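Local coordinates for putative thioesterase (Syntrophus aciditrophicus SB, PDB 3HDU), which probably hydrolyses thioesters, as a putative member of the hot-dog-fold thioesterase superfamily, at residues A[41-46]-A[120-125]; A[72-77]-A[133-138]; A[106-111]-A[146-151]; A[80-85]-A[126-131]; A[68-73]-A[150-155]. All blocks are in the same frame, centred on the assembly; numbering follows the deposited sequence. Where two conformers were deposited one is given.

Contact 1: residues A[41-46]-A[120-125]; sequences QVKLSF and VCTGYN
Val-42 and Leu-44 pair with Gly-123 and Cys-121 through four main-chain hydrogen bonds. The short strands stand 4.6 Å apart axis to axis, and the 164° between their directions marks the pairing as antiparallel. In the first pair Val-42 N gives to Gly-123 O at 2.9 Å and Gly-123 N gives back to Val-42 O. In the second, Cys-121 N reaches Leu-44 O at 2.8 Å, with Leu-44 N bonded to Cys-121 O. CA-H...O contacts accompany these bonds, one of them from Lys-43 CA to Cys-121 O at 3.5 Å.

This ladder joins strands 41-48 and 118-128 of the hot-dog sheet. Val-42, Leu-44 and Cys-121 lie on the face turned to helix 58-85, where Leu-44 and Cys-121 both touch Thr-73.

Van der Waals contacts of mostly polar chains occupy the other face. Gln-41 is extended, with CG anti to the backbone N (chi1 -179°), which lays it alongside Tyr-124. Its CD comes 3.6 Å from Tyr-124 CE1, the amide and ring planes being 51° apart. Gln-41 NE2 meets the methyl Thr-122 CG2 at 3.4 Å. Lys-43, also extended, passes Thr-122 OG1 with its CG and brings CE to 3.5 Å from Val-120 CG2.

On the helix-facing side, Cys-121 CB lies at the edge of the Phe-46 ring, 4.0 Å from Phe-46 CE1.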
# COMPACT_ATOMS: atom_id res chain seq x y z
N GLN A 41 4.82 23.91 0.18
CA GLN A 41 6.14 23.30 -0.07
C GLN A 41 7.25 23.79 0.88
O GLN A 41 7.31 24.98 1.20
CB GLN A 41 6.55 23.58 -1.53
CG GLN A 41 7.89 23.01 -2.01
CD GLN A 41 8.18 23.31 -3.48
OE1 GLN A 41 7.30 23.72 -4.24
NE2 GLN A 41 9.43 23.11 -3.88
N VAL A 42 8.11 22.87 1.32
CA VAL A 42 9.30 23.17 2.14
C VAL A 42 10.52 22.47 1.53
O VAL A 42 10.37 21.53 0.75
CB VAL A 42 9.15 22.75 3.63
CG1 VAL A 42 7.94 23.44 4.25
CG2 VAL A 42 9.04 21.23 3.77
N LYS A 43 11.72 22.92 1.90
CA LYS A 43 12.97 22.36 1.38
C LYS A 43 14.07 22.44 2.45
O LYS A 43 14.43 23.54 2.89
CB LYS A 43 13.40 23.12 0.12
CG LYS A 43 14.61 22.57 -0.63
CD LYS A 43 14.98 23.49 -1.79
CE LYS A 43 16.28 23.08 -2.45
NZ LYS A 43 16.77 24.14 -3.40
N LEU A 44 14.59 21.28 2.86
CA LEU A 44 15.67 21.17 3.83
C LEU A 44 16.91 20.57 3.18
O LEU A 44 16.79 19.68 2.33
CB LEU A 44 15.26 20.29 5.01
CG LEU A 44 14.09 20.75 5.89
CD1 LEU A 44 13.82 19.70 6.95
CD2 LEU A 44 14.38 22.09 6.55
N SER A 45 18.09 21.07 3.54
CA SER A 45 19.37 20.53 3.09
C SER A 45 20.06 19.95 4.32
O SER A 45 19.99 20.54 5.40
CB SER A 45 20.24 21.59 2.40
OG SER A 45 20.52 22.66 3.27
N PHE A 46 20.70 18.80 4.14
CA PHE A 46 21.37 18.07 5.21
C PHE A 46 22.84 17.88 4.88
O PHE A 46 23.22 17.87 3.71
CB PHE A 46 20.71 16.72 5.39
CG PHE A 46 19.26 16.80 5.80
CD1 PHE A 46 18.25 16.88 4.84
CD2 PHE A 46 18.90 16.81 7.15
CE1 PHE A 46 16.90 16.97 5.22
CE2 PHE A 46 17.56 16.89 7.55
CZ PHE A 46 16.55 16.97 6.58
N VAL A 120 19.68 17.00 -0.19
CA VAL A 120 18.55 17.95 -0.08
C VAL A 120 17.24 17.19 -0.22
O VAL A 120 17.13 16.25 -1.02
CB VAL A 120 18.66 19.12 -1.13
CG1 VAL A 120 18.78 18.59 -2.55
CG2 VAL A 120 17.49 20.08 -1.01
N CYS A 121 16.25 17.59 0.58
CA CYS A 121 14.92 16.98 0.62
C CYS A 121 13.85 18.06 0.50
O CYS A 121 13.88 19.03 1.26
CB CYS A 121 14.75 16.21 1.92
SG CYS A 121 13.22 15.27 2.05
N THR A 122 12.94 17.91 -0.47
CA THR A 122 11.82 18.83 -0.71
C THR A 122 10.52 18.12 -0.31
O THR A 122 10.28 17.01 -0.76
CB THR A 122 11.74 19.23 -2.20
OG1 THR A 122 12.96 19.85 -2.62
CG2 THR A 122 10.58 20.20 -2.45
N GLY A 123 9.71 18.76 0.54
CA GLY A 123 8.42 18.21 1.00
C GLY A 123 7.26 18.98 0.38
O GLY A 123 7.23 20.19 0.49
N TYR A 124 6.33 18.27 -0.27
CA TYR A 124 5.14 18.87 -0.90
C TYR A 124 3.90 18.48 -0.10
O TYR A 124 3.62 17.29 0.04
CB TYR A 124 4.96 18.37 -2.34
CG TYR A 124 6.16 18.57 -3.24
CD1 TYR A 124 6.36 19.78 -3.91
CD2 TYR A 124 7.08 17.54 -3.43
CE1 TYR A 124 7.48 19.97 -4.75
CE2 TYR A 124 8.20 17.71 -4.27
CZ TYR A 124 8.39 18.92 -4.93
OH TYR A 124 9.49 19.09 -5.74
N ASN A 125 3.17 19.47 0.43
CA ASN A 125 1.96 19.22 1.22
C ASN A 125 0.82 18.92 0.22
O ASN A 125 0.30 19.83 -0.41
CB ASN A 125 1.65 20.40 2.15
CG ASN A 125 0.69 20.04 3.29
OD1 ASN A 125 -0.33 19.38 3.09
ND2 ASN A 125 1.01 20.50 4.50

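Contact 2: residues A[72-77]-A[133-138]; sequences MTAGLA and AVIRTE
Helix-on-sheet packing in the hot-dog fold brings Ala-74 and Ala-77 of the long helix 58-85 against Ile-135 of strand 132-141. The segment axes approach to 8.4 Å, and their directions differ by 134°, so the helix runs diagonally over the strand.

Ile-135 meets both alanines. Its CG1 lies anti to the carbonyl carbon (chi1 -63°), which leaves CG2 anti to the backbone N and spreads the branches under two alanines about one turn apart, both of which CG2 touches. CG1 meets Ala-77 CB at 3.8 Å, while CG2 sits 4.0 Å from Ala-74 CB. CD1, like CG1, lies 3.6 Å from Ala-74 O, an apolar atom beside a carbonyl and not a polar bond.

Two residues along the strand, on the same face, Thr-137 presents its methyl: CG2 is 4.4 Å from Ala-74 CB and 4.5 Å from Thr-73 CG2, a looser contact than that of the isoleucine. The hydroxyl of Thr-137 makes a weak hydrogen bond to Gly-150 O of the adjoining strand. Cutting Ile-135 back to an alanine removes CG1, CG2 and CD1 and would probably leave a gap beneath Ala-74 and Ala-77.

The touching residues are all buried, and the alanines let the helix come close to this strand, in a fold whose antiparallel sheet wraps round a long central helix.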
# COMPACT_ATOMS: atom_id res chain seq x y z
N MSE A 72 11.63 14.54 9.03
CA MSE A 72 11.82 15.92 9.48
C MSE A 72 11.30 16.93 8.46
O MSE A 72 10.65 17.91 8.85
CB MSE A 72 13.30 16.21 9.77
CG MSE A 72 13.85 15.49 11.01
SE MSE A 72 13.05 16.09 12.67
CE MSE A 72 13.56 17.95 12.61
N THR A 73 11.60 16.70 7.18
CA THR A 73 11.12 17.55 6.08
C THR A 73 9.59 17.53 6.04
O THR A 73 8.96 18.59 5.93
CB THR A 73 11.69 17.11 4.70
OG1 THR A 73 13.12 17.12 4.75
CG2 THR A 73 11.23 18.03 3.57
N ALA A 74 9.02 16.33 6.16
CA ALA A 74 7.55 16.14 6.19
C ALA A 74 6.91 16.85 7.40
O ALA A 74 5.84 17.45 7.27
CB ALA A 74 7.20 14.65 6.20
N GLY A 75 7.58 16.78 8.55
CA GLY A 75 7.12 17.44 9.78
C GLY A 75 7.03 18.95 9.66
O GLY A 75 6.07 19.56 10.15
N LEU A 76 8.02 19.55 9.00
CA LEU A 76 8.04 20.99 8.72
C LEU A 76 6.96 21.37 7.71
O LEU A 76 6.30 22.39 7.87
CB LEU A 76 9.42 21.43 8.21
CG LEU A 76 9.67 22.91 7.89
CD1 LEU A 76 9.31 23.80 9.07
CD2 LEU A 76 11.12 23.12 7.49
N ALA A 77 6.78 20.55 6.66
CA ALA A 77 5.73 20.77 5.65
C ALA A 77 4.33 20.66 6.28
O ALA A 77 3.43 21.43 5.92
CB ALA A 77 5.87 19.80 4.48
N ALA A 133 -2.25 15.67 7.90
CA ALA A 133 -1.48 16.34 6.85
C ALA A 133 -0.68 15.26 6.11
O ALA A 133 0.15 14.59 6.72
CB ALA A 133 -0.53 17.35 7.45
N VAL A 134 -0.97 15.07 4.82
CA VAL A 134 -0.28 14.07 3.98
C VAL A 134 0.77 14.82 3.16
O VAL A 134 0.43 15.76 2.43
CB VAL A 134 -1.27 13.32 3.05
CG1 VAL A 134 -0.54 12.36 2.11
CG2 VAL A 134 -2.27 12.55 3.90
N ILE A 135 2.03 14.41 3.29
CA ILE A 135 3.17 15.03 2.60
C ILE A 135 3.87 14.02 1.68
O ILE A 135 4.08 12.86 2.07
CB ILE A 135 4.23 15.59 3.61
CG1 ILE A 135 3.63 16.71 4.48
CG2 ILE A 135 5.46 16.14 2.88
CD1 ILE A 135 2.83 16.22 5.66
N ARG A 136 4.21 14.48 0.48
CA ARG A 136 4.99 13.70 -0.49
C ARG A 136 6.38 14.36 -0.50
O ARG A 136 6.47 15.59 -0.58
CB ARG A 136 4.35 13.73 -1.88
N THR A 137 7.44 13.56 -0.38
CA THR A 137 8.82 14.07 -0.37
C THR A 137 9.72 13.46 -1.44
O THR A 137 9.47 12.35 -1.90
CB THR A 137 9.51 13.85 1.00
OG1 THR A 137 9.52 12.45 1.30
CG2 THR A 137 8.78 14.60 2.09
N GLU A 138 10.73 14.22 -1.84
CA GLU A 138 11.75 13.78 -2.79
C GLU A 138 13.10 14.13 -2.17
O GLU A 138 13.32 15.29 -1.84
CB GLU A 138 11.63 14.50 -4.13
CG GLU A 138 10.31 14.28 -4.86
CD GLU A 138 10.25 15.02 -6.19
OE1 GLU A 138 11.28 15.53 -6.67
OE2 GLU A 138 9.15 15.09 -6.77

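Contact 3: residues A[106-111]-A[146-151]; sequences LHVEYL and LIAVGS
The Tyr-110 ring meets Ala-148 CB obliquely, its CD2 4.4 Å from that methyl, while one ring face carries Val-108 CG1 of its own strand, 3.4 Å above the plane and offset toward the rim. The other flat group, the His-107 imidazole, stacks on His-107 of the third subunit and bonds through NE2 to Glu-109 of that chain. Towards Ser-151 it is the CB of His-107, not the ring, that comes near, 3.6 Å from Ser-151 O.

Backbone pairing holds the strands together. His-107 with Ser-151 and Glu-109 with Val-149 are hydrogen-bonded pairs in an antiparallel ladder. Leu-111 N continues the bonding to Ile-147 O at 2.8 Å, but from 41° out of the carbonyl plane. Here Ile-147 and Ala-148 both face Leu-139, a classic beta bulge. Beyond it the side chains of Leu-111 and Leu-146 cross at a slant; Leu-146 CG, anti to its N (chi1 -175°), carries CD2 to 3.5 Å from Leu-111 CD1.

Strand 101-110 is outermost within the chain, yet residues 106-109 pair with a strand of the third subunit and carry the sheet across the interface. Val-108, Tyr-110 and Ala-148 face helix 58-85, and strand 132-141 flanks 146-156 on its other side.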
# COMPACT_ATOMS: atom_id res chain seq x y z
N LEU A 106 4.99 6.49 7.91
CA LEU A 106 6.20 6.85 7.16
C LEU A 106 6.51 5.74 6.15
O LEU A 106 6.86 4.62 6.54
CB LEU A 106 7.39 7.02 8.11
CG LEU A 106 8.78 7.28 7.51
CD1 LEU A 106 8.79 8.56 6.68
CD2 LEU A 106 9.82 7.37 8.61
N HIS A 107 6.34 6.05 4.86
CA HIS A 107 6.62 5.13 3.75
C HIS A 107 7.75 5.75 2.95
O HIS A 107 7.61 6.86 2.45
CB HIS A 107 5.38 4.97 2.87
CG HIS A 107 4.29 4.15 3.48
ND1 HIS A 107 3.51 3.29 2.74
CD2 HIS A 107 3.86 4.02 4.76
CE1 HIS A 107 2.64 2.69 3.53
NE2 HIS A 107 2.83 3.11 4.76
N VAL A 108 8.88 5.05 2.85
CA VAL A 108 10.07 5.52 2.12
C VAL A 108 10.55 4.44 1.14
O VAL A 108 10.78 3.31 1.56
CB VAL A 108 11.23 5.88 3.09
CG1 VAL A 108 12.49 6.32 2.32
CG2 VAL A 108 10.80 6.97 4.06
N GLU A 109 10.66 4.82 -0.15
CA GLU A 109 11.15 3.95 -1.22
C GLU A 109 12.53 4.49 -1.65
O GLU A 109 12.65 5.67 -2.00
CB GLU A 109 10.16 3.96 -2.39
CG GLU A 109 8.67 3.82 -1.99
CD GLU A 109 8.36 2.61 -1.12
OE1 GLU A 109 8.95 1.54 -1.35
OE2 GLU A 109 7.51 2.73 -0.21
N TYR A 110 13.55 3.63 -1.63
CA TYR A 110 14.93 3.99 -1.96
C TYR A 110 15.32 3.51 -3.36
O TYR A 110 15.23 2.31 -3.65
CB TYR A 110 15.88 3.33 -0.95
CG TYR A 110 15.66 3.69 0.52
CD1 TYR A 110 14.58 3.16 1.24
CD2 TYR A 110 16.57 4.51 1.21
CE1 TYR A 110 14.39 3.46 2.60
CE2 TYR A 110 16.39 4.81 2.56
CZ TYR A 110 15.30 4.29 3.25
OH TYR A 110 15.10 4.57 4.58
N LEU A 111 15.77 4.44 -4.21
CA LEU A 111 16.22 4.14 -5.58
C LEU A 111 17.67 3.68 -5.65
O LEU A 111 18.04 2.92 -6.54
CB LEU A 111 16.04 5.36 -6.50
CG LEU A 111 14.60 5.73 -6.83
CD1 LEU A 111 14.56 7.04 -7.61
CD2 LEU A 111 13.93 4.61 -7.63
N LEU A 146 17.90 11.73 -7.83
CA LEU A 146 16.85 11.23 -6.93
C LEU A 146 17.28 9.91 -6.29
O LEU A 146 17.42 8.92 -6.99
CB LEU A 146 15.52 11.04 -7.68
CG LEU A 146 14.29 10.64 -6.85
CD1 LEU A 146 13.86 11.79 -5.95
CD2 LEU A 146 13.15 10.22 -7.76
N ILE A 147 17.51 9.91 -4.98
CA ILE A 147 17.93 8.70 -4.24
C ILE A 147 16.81 8.04 -3.42
O ILE A 147 16.86 6.84 -3.18
CB ILE A 147 19.23 8.92 -3.40
CG1 ILE A 147 19.02 9.86 -2.22
CG2 ILE A 147 20.37 9.42 -4.31
CD1 ILE A 147 20.31 10.23 -1.51
N ALA A 148 15.80 8.82 -3.01
CA ALA A 148 14.64 8.29 -2.27
C ALA A 148 13.40 9.18 -2.38
O ALA A 148 13.52 10.39 -2.60
CB ALA A 148 15.00 8.05 -0.81
N VAL A 149 12.22 8.56 -2.29
CA VAL A 149 10.93 9.27 -2.30
C VAL A 149 10.16 8.80 -1.07
O VAL A 149 10.30 7.64 -0.66
CB VAL A 149 10.10 9.04 -3.60
CG1 VAL A 149 10.91 9.45 -4.82
CG2 VAL A 149 9.63 7.59 -3.73
N GLY A 150 9.37 9.70 -0.48
CA GLY A 150 8.61 9.39 0.72
C GLY A 150 7.19 9.90 0.73
O GLY A 150 6.89 10.91 0.10
N SER A 151 6.31 9.15 1.41
CA SER A 151 4.93 9.53 1.69
C SER A 151 4.85 9.50 3.21
O SER A 151 5.10 8.45 3.82
CB SER A 151 3.92 8.56 1.10
OG SER A 151 4.02 8.53 -0.31

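Contact 4: residues A[80-85]-A[126-131]; sequences MGFQEK and VRTGNK
Thr-128 fits between Gly-81, Phe-82 and Lys-85, packing tightly where the end of helix 58-85 meets the turn between strands 118-128 and 132-141 of the hot-dog sheet. With OG1 beside the backbone N (chi1 -59°), CG2 falls anti to that N and rests 3.8 Å from Phe-82 CD1 and 3.7 Å from Lys-85 CE. On the other branch OG1 lies 3.8 Å from Gly-81 CA, admitted because no side chain stands there, and is hydrogen-bonded to Asn-125 OD1 of the same strand.

The Phe-82 ring extends the close part past the strand end into the turn. CE1 comes within 3.8 Å of Asn-130 O and CZ the same distance from Lys-131 O, both oxygens lying obliquely to the ring. Ala-133 and Met-97 also touch this ring. Shortening Phe-82 to an alanine takes away the ring and would probably leave Asn-130 O, Lys-131 O and Thr-128 CG2 without their contacts to it.

The loose side is confined to the exposed outer parts, the end of Lys-85 and the side chain of Asn-130, whose CB points away from the helix. Lys-85 is extended as far as CE, which brings that carbon to 3.1 Å from Thr-128 O, the closest approach of the contact. The bend at chi4 (-59°) then sets NZ 3.6 Å from the same oxygen, too long for a hydrogen bond. Lys-131 N bonds to Glu-138 OE1 of the fifth subunit.

Without a polar bond joining the two segments, cohesion rests on methyl-to-ring and methyl-to-methylene contacts, and on ring and methylene carbons beside carbonyl oxygens. The lysine charge probably adds only a modest attraction.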
# COMPACT_ATOMS: atom_id res chain seq x y z
N MSE A 80 3.61 23.91 8.24
CA MSE A 80 3.26 25.01 7.32
C MSE A 80 1.83 24.91 6.77
O MSE A 80 1.22 25.94 6.47
CB MSE A 80 4.26 25.12 6.16
CG MSE A 80 5.67 25.48 6.60
SE MSE A 80 5.80 27.23 7.41
CE MSE A 80 7.49 26.97 8.26
N GLY A 81 1.33 23.69 6.63
CA GLY A 81 -0.04 23.44 6.20
C GLY A 81 -1.02 23.80 7.30
O GLY A 81 -1.96 24.55 7.06
N PHE A 82 -0.78 23.28 8.51
CA PHE A 82 -1.66 23.53 9.67
C PHE A 82 -1.72 24.99 10.12
O PHE A 82 -2.80 25.48 10.46
CB PHE A 82 -1.30 22.64 10.87
CG PHE A 82 -1.64 21.18 10.70
CD1 PHE A 82 -2.96 20.78 10.53
CD2 PHE A 82 -0.65 20.20 10.79
CE1 PHE A 82 -3.29 19.41 10.39
CE2 PHE A 82 -0.96 18.83 10.67
CZ PHE A 82 -2.29 18.44 10.47
N GLN A 83 -0.57 25.68 10.14
CA GLN A 83 -0.52 27.10 10.56
C GLN A 83 -1.28 28.03 9.61
O GLN A 83 -1.80 29.06 10.05
CB GLN A 83 0.93 27.57 10.81
CG GLN A 83 1.83 27.71 9.57
CD GLN A 83 1.65 29.01 8.78
OE1 GLN A 83 1.72 29.01 7.56
NE2 GLN A 83 1.42 30.12 9.48
N GLU A 84 -1.34 27.68 8.32
CA GLU A 84 -2.12 28.41 7.31
C GLU A 84 -3.62 28.41 7.69
O GLU A 84 -4.29 29.44 7.54
CB GLU A 84 -1.91 27.78 5.91
CG GLU A 84 -2.61 28.43 4.70
CD GLU A 84 -1.93 29.69 4.18
OE1 GLU A 84 -1.42 30.51 4.98
OE2 GLU A 84 -1.93 29.87 2.95
N LYS A 85 -4.12 27.27 8.18
CA LYS A 85 -5.51 27.15 8.66
C LYS A 85 -5.82 27.93 9.95
O LYS A 85 -6.98 28.21 10.23
CB LYS A 85 -5.91 25.69 8.85
CG LYS A 85 -5.93 24.90 7.56
CD LYS A 85 -6.57 23.53 7.77
CE LYS A 85 -6.67 22.75 6.48
NZ LYS A 85 -7.48 23.45 5.44
N VAL A 126 0.48 17.63 0.08
CA VAL A 126 -0.54 17.16 -0.87
C VAL A 126 -1.93 17.67 -0.45
O VAL A 126 -2.60 18.34 -1.24
CB VAL A 126 -0.55 15.60 -1.00
CG1 VAL A 126 -1.66 15.13 -1.95
CG2 VAL A 126 0.79 15.10 -1.49
N ARG A 127 -2.34 17.31 0.77
CA ARG A 127 -3.61 17.79 1.34
C ARG A 127 -3.45 17.95 2.86
O ARG A 127 -2.73 17.16 3.49
CB ARG A 127 -4.81 16.86 0.99
CG ARG A 127 -5.22 15.80 2.06
CD ARG A 127 -6.22 14.75 1.55
NE ARG A 127 -5.55 13.55 1.04
CZ ARG A 127 -5.18 12.48 1.77
NH1 ARG A 127 -5.38 12.42 3.10
NH2 ARG A 127 -4.58 11.45 1.16
N THR A 128 -4.09 18.97 3.42
CA THR A 128 -4.13 19.21 4.86
C THR A 128 -5.61 19.19 5.23
O THR A 128 -6.36 20.10 4.86
CB THR A 128 -3.47 20.55 5.27
OG1 THR A 128 -2.11 20.57 4.85
CG2 THR A 128 -3.52 20.75 6.79
N GLY A 129 -6.03 18.11 5.90
CA GLY A 129 -7.41 17.98 6.39
C GLY A 129 -7.55 18.70 7.71
O GLY A 129 -6.80 19.64 8.01
N ASN A 130 -8.51 18.26 8.52
CA ASN A 130 -8.74 18.86 9.84
C ASN A 130 -7.61 18.45 10.80
O ASN A 130 -6.94 19.31 11.38
CB ASN A 130 -10.13 18.46 10.38
CG ASN A 130 -10.48 19.12 11.70
OD1 ASN A 130 -10.04 20.23 12.00
ND2 ASN A 130 -11.31 18.44 12.49
N LYS A 131 -7.40 17.14 10.93
CA LYS A 131 -6.41 16.56 11.82
C LYS A 131 -5.22 15.85 11.16
O LYS A 131 -4.27 15.54 11.87
CB LYS A 131 -7.11 15.57 12.77
CG LYS A 131 -8.10 16.21 13.75
CD LYS A 131 -7.36 17.02 14.83
CE LYS A 131 -8.31 17.64 15.83
NZ LYS A 131 -7.55 18.32 16.91

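Contact 5: residues A[68-73]-A[150-155]; sequences SAIDMT and GSVSYI
Tyr-154 and Asp-71 cross at about a right angle, although the planes of ring and carboxylate are nearly parallel, 16° apart. The phenol reaches the helix end-on: Tyr-154 OH donates to the backbone carbonyl Asp-71 O at 2.7 Å. The donor stands 46° out of that carbonyl plane and therefore does not follow a lone pair. Asp-71 OD1 is 2.8 Å from Tyr-154 OH, a close approach, while the hydroxyl proton goes to the backbone oxygen. OD1 has its hydrogen bond with Thr-103 OG1. Asp-71 CG is anti to the backbone N (chi1 -170°), beside its own carbonyl carbon, which brings carboxylate and carbonyl oxygen close to the same hydroxyl.

Ile-70 and Val-152 meet with their branches slanting across each other. The methyls Ile-70 CG2 and Val-152 CG2 touch at 3.8 Å, and Val-152 sends its other methyl, CG1, to 4.0 Å from Asp-71 OD1. Two residues earlier in the strand, Ile-70 CG2 comes 4.2 Å from Gly-150 CA. With no side chain on Gly-150, this methyl can sit over the backbone, where a CB would collide with it.

Within the helix, Thr-73 OG1 donates to Ala-69 O at 2.8 Å. Thr-73 N reaches the same oxygen from the opposite face of its plane.

This is the central helix packed on the inner face of the hot-dog sheet, with a tyrosine hydroxyl bonded to a helix carbonyl. Strand 132-141 borders the contact through Thr-137 and Leu-139, strand 101-110 through Thr-103, Leu-106 and Val-108, and Tyr-154 packs on Met-60 of the third subunit.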
# COMPACT_ATOMS: atom_id res chain seq x y z
N SER A 68 15.01 9.56 8.56
CA SER A 68 14.89 10.69 9.51
C SER A 68 14.75 12.03 8.79
O SER A 68 13.89 12.83 9.15
CB SER A 68 16.08 10.76 10.46
OG SER A 68 16.10 9.63 11.31
N ALA A 69 15.60 12.27 7.78
CA ALA A 69 15.57 13.50 6.97
C ALA A 69 14.21 13.71 6.29
O ALA A 69 13.69 14.83 6.29
CB ALA A 69 16.68 13.49 5.92
N ILE A 70 13.65 12.64 5.72
CA ILE A 70 12.32 12.66 5.08
C ILE A 70 11.23 12.97 6.12
O ILE A 70 10.35 13.80 5.86
CB ILE A 70 12.03 11.32 4.31
CG1 ILE A 70 12.89 11.27 3.04
CG2 ILE A 70 10.56 11.19 3.93
CD1 ILE A 70 12.82 9.96 2.27
N ASP A 71 11.31 12.32 7.28
CA ASP A 71 10.37 12.54 8.39
C ASP A 71 10.42 13.97 8.93
O ASP A 71 9.37 14.54 9.25
CB ASP A 71 10.65 11.54 9.54
CG ASP A 71 9.56 11.55 10.61
OD1 ASP A 71 8.37 11.66 10.27
OD2 ASP A 71 9.90 11.43 11.80
N MSE A 72 11.63 14.54 9.03
CA MSE A 72 11.82 15.92 9.48
C MSE A 72 11.30 16.93 8.46
O MSE A 72 10.65 17.91 8.85
CB MSE A 72 13.30 16.21 9.77
CG MSE A 72 13.85 15.49 11.01
SE MSE A 72 13.05 16.09 12.67
CE MSE A 72 13.56 17.95 12.61
N THR A 73 11.60 16.70 7.18
CA THR A 73 11.12 17.55 6.08
C THR A 73 9.59 17.53 6.04
O THR A 73 8.96 18.59 5.93
CB THR A 73 11.69 17.11 4.70
OG1 THR A 73 13.12 17.12 4.75
CG2 THR A 73 11.23 18.03 3.57
N GLY A 150 9.37 9.70 -0.48
CA GLY A 150 8.61 9.39 0.72
C GLY A 150 7.19 9.90 0.73
O GLY A 150 6.89 10.91 0.10
N SER A 151 6.31 9.15 1.41
CA SER A 151 4.93 9.53 1.69
C SER A 151 4.85 9.50 3.21
O SER A 151 5.10 8.45 3.82
CB SER A 151 3.92 8.56 1.10
OG SER A 151 4.02 8.53 -0.31
N VAL A 152 4.54 10.65 3.82
CA VAL A 152 4.49 10.78 5.27
C VAL A 152 3.17 11.43 5.70
O VAL A 152 2.76 12.42 5.11
CB VAL A 152 5.67 11.63 5.80
CG1 VAL A 152 5.72 11.62 7.33
CG2 VAL A 152 7.00 11.14 5.22
N SER A 153 2.53 10.85 6.72
CA SER A 153 1.31 11.40 7.32
C SER A 153 1.62 11.89 8.72
O SER A 153 2.16 11.13 9.53
CB SER A 153 0.19 10.35 7.38
OG SER A 153 -0.51 10.28 6.15
N TYR A 154 1.30 13.17 8.98
CA TYR A 154 1.42 13.81 10.30
C TYR A 154 0.03 14.12 10.86
O TYR A 154 -0.88 14.46 10.11
CB TYR A 154 2.25 15.09 10.23
CG TYR A 154 3.71 14.86 10.53
CD1 TYR A 154 4.59 14.49 9.52
CD2 TYR A 154 4.20 14.99 11.83
CE1 TYR A 154 5.94 14.26 9.80
CE2 TYR A 154 5.55 14.76 12.13
CZ TYR A 154 6.42 14.39 11.10
OH TYR A 154 7.74 14.16 11.37
N ILE A 155 -0.11 13.97 12.19
CA ILE A 155 -1.35 14.30 12.90
C ILE A 155 -1.07 15.18 14.11
O ILE A 155 0.05 15.17 14.64
CB ILE A 155 -2.15 13.04 13.34
CG1 ILE A 155 -1.35 12.16 14.32
CG2 ILE A 155 -2.55 12.22 12.11
CD1 ILE A 155 -2.15 10.98 14.84

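Contacts 2 and 5 lie side by side, centres 5 Å apart, on one helix: they share Met-72 and Thr-73, and their strands are joined by Ile-135 N to Val-152 O at 2.8 Å. Contact 1 continues the sheet on the other side of contact 2, where Tyr-124 N meets Arg-136 O at 2.7 Å, probably a hydrogen bond. Contact 3 adds the chain's outermost strand and shares Gly-150 and Ser-151 with contact 5; contact 4 closes the far end of the helix, centre about 22 Å from that of contact 3. Hot-dog thioesterases usually bind substrate between subunits, and contacts 2, 3 and 5 all touch the third subunit.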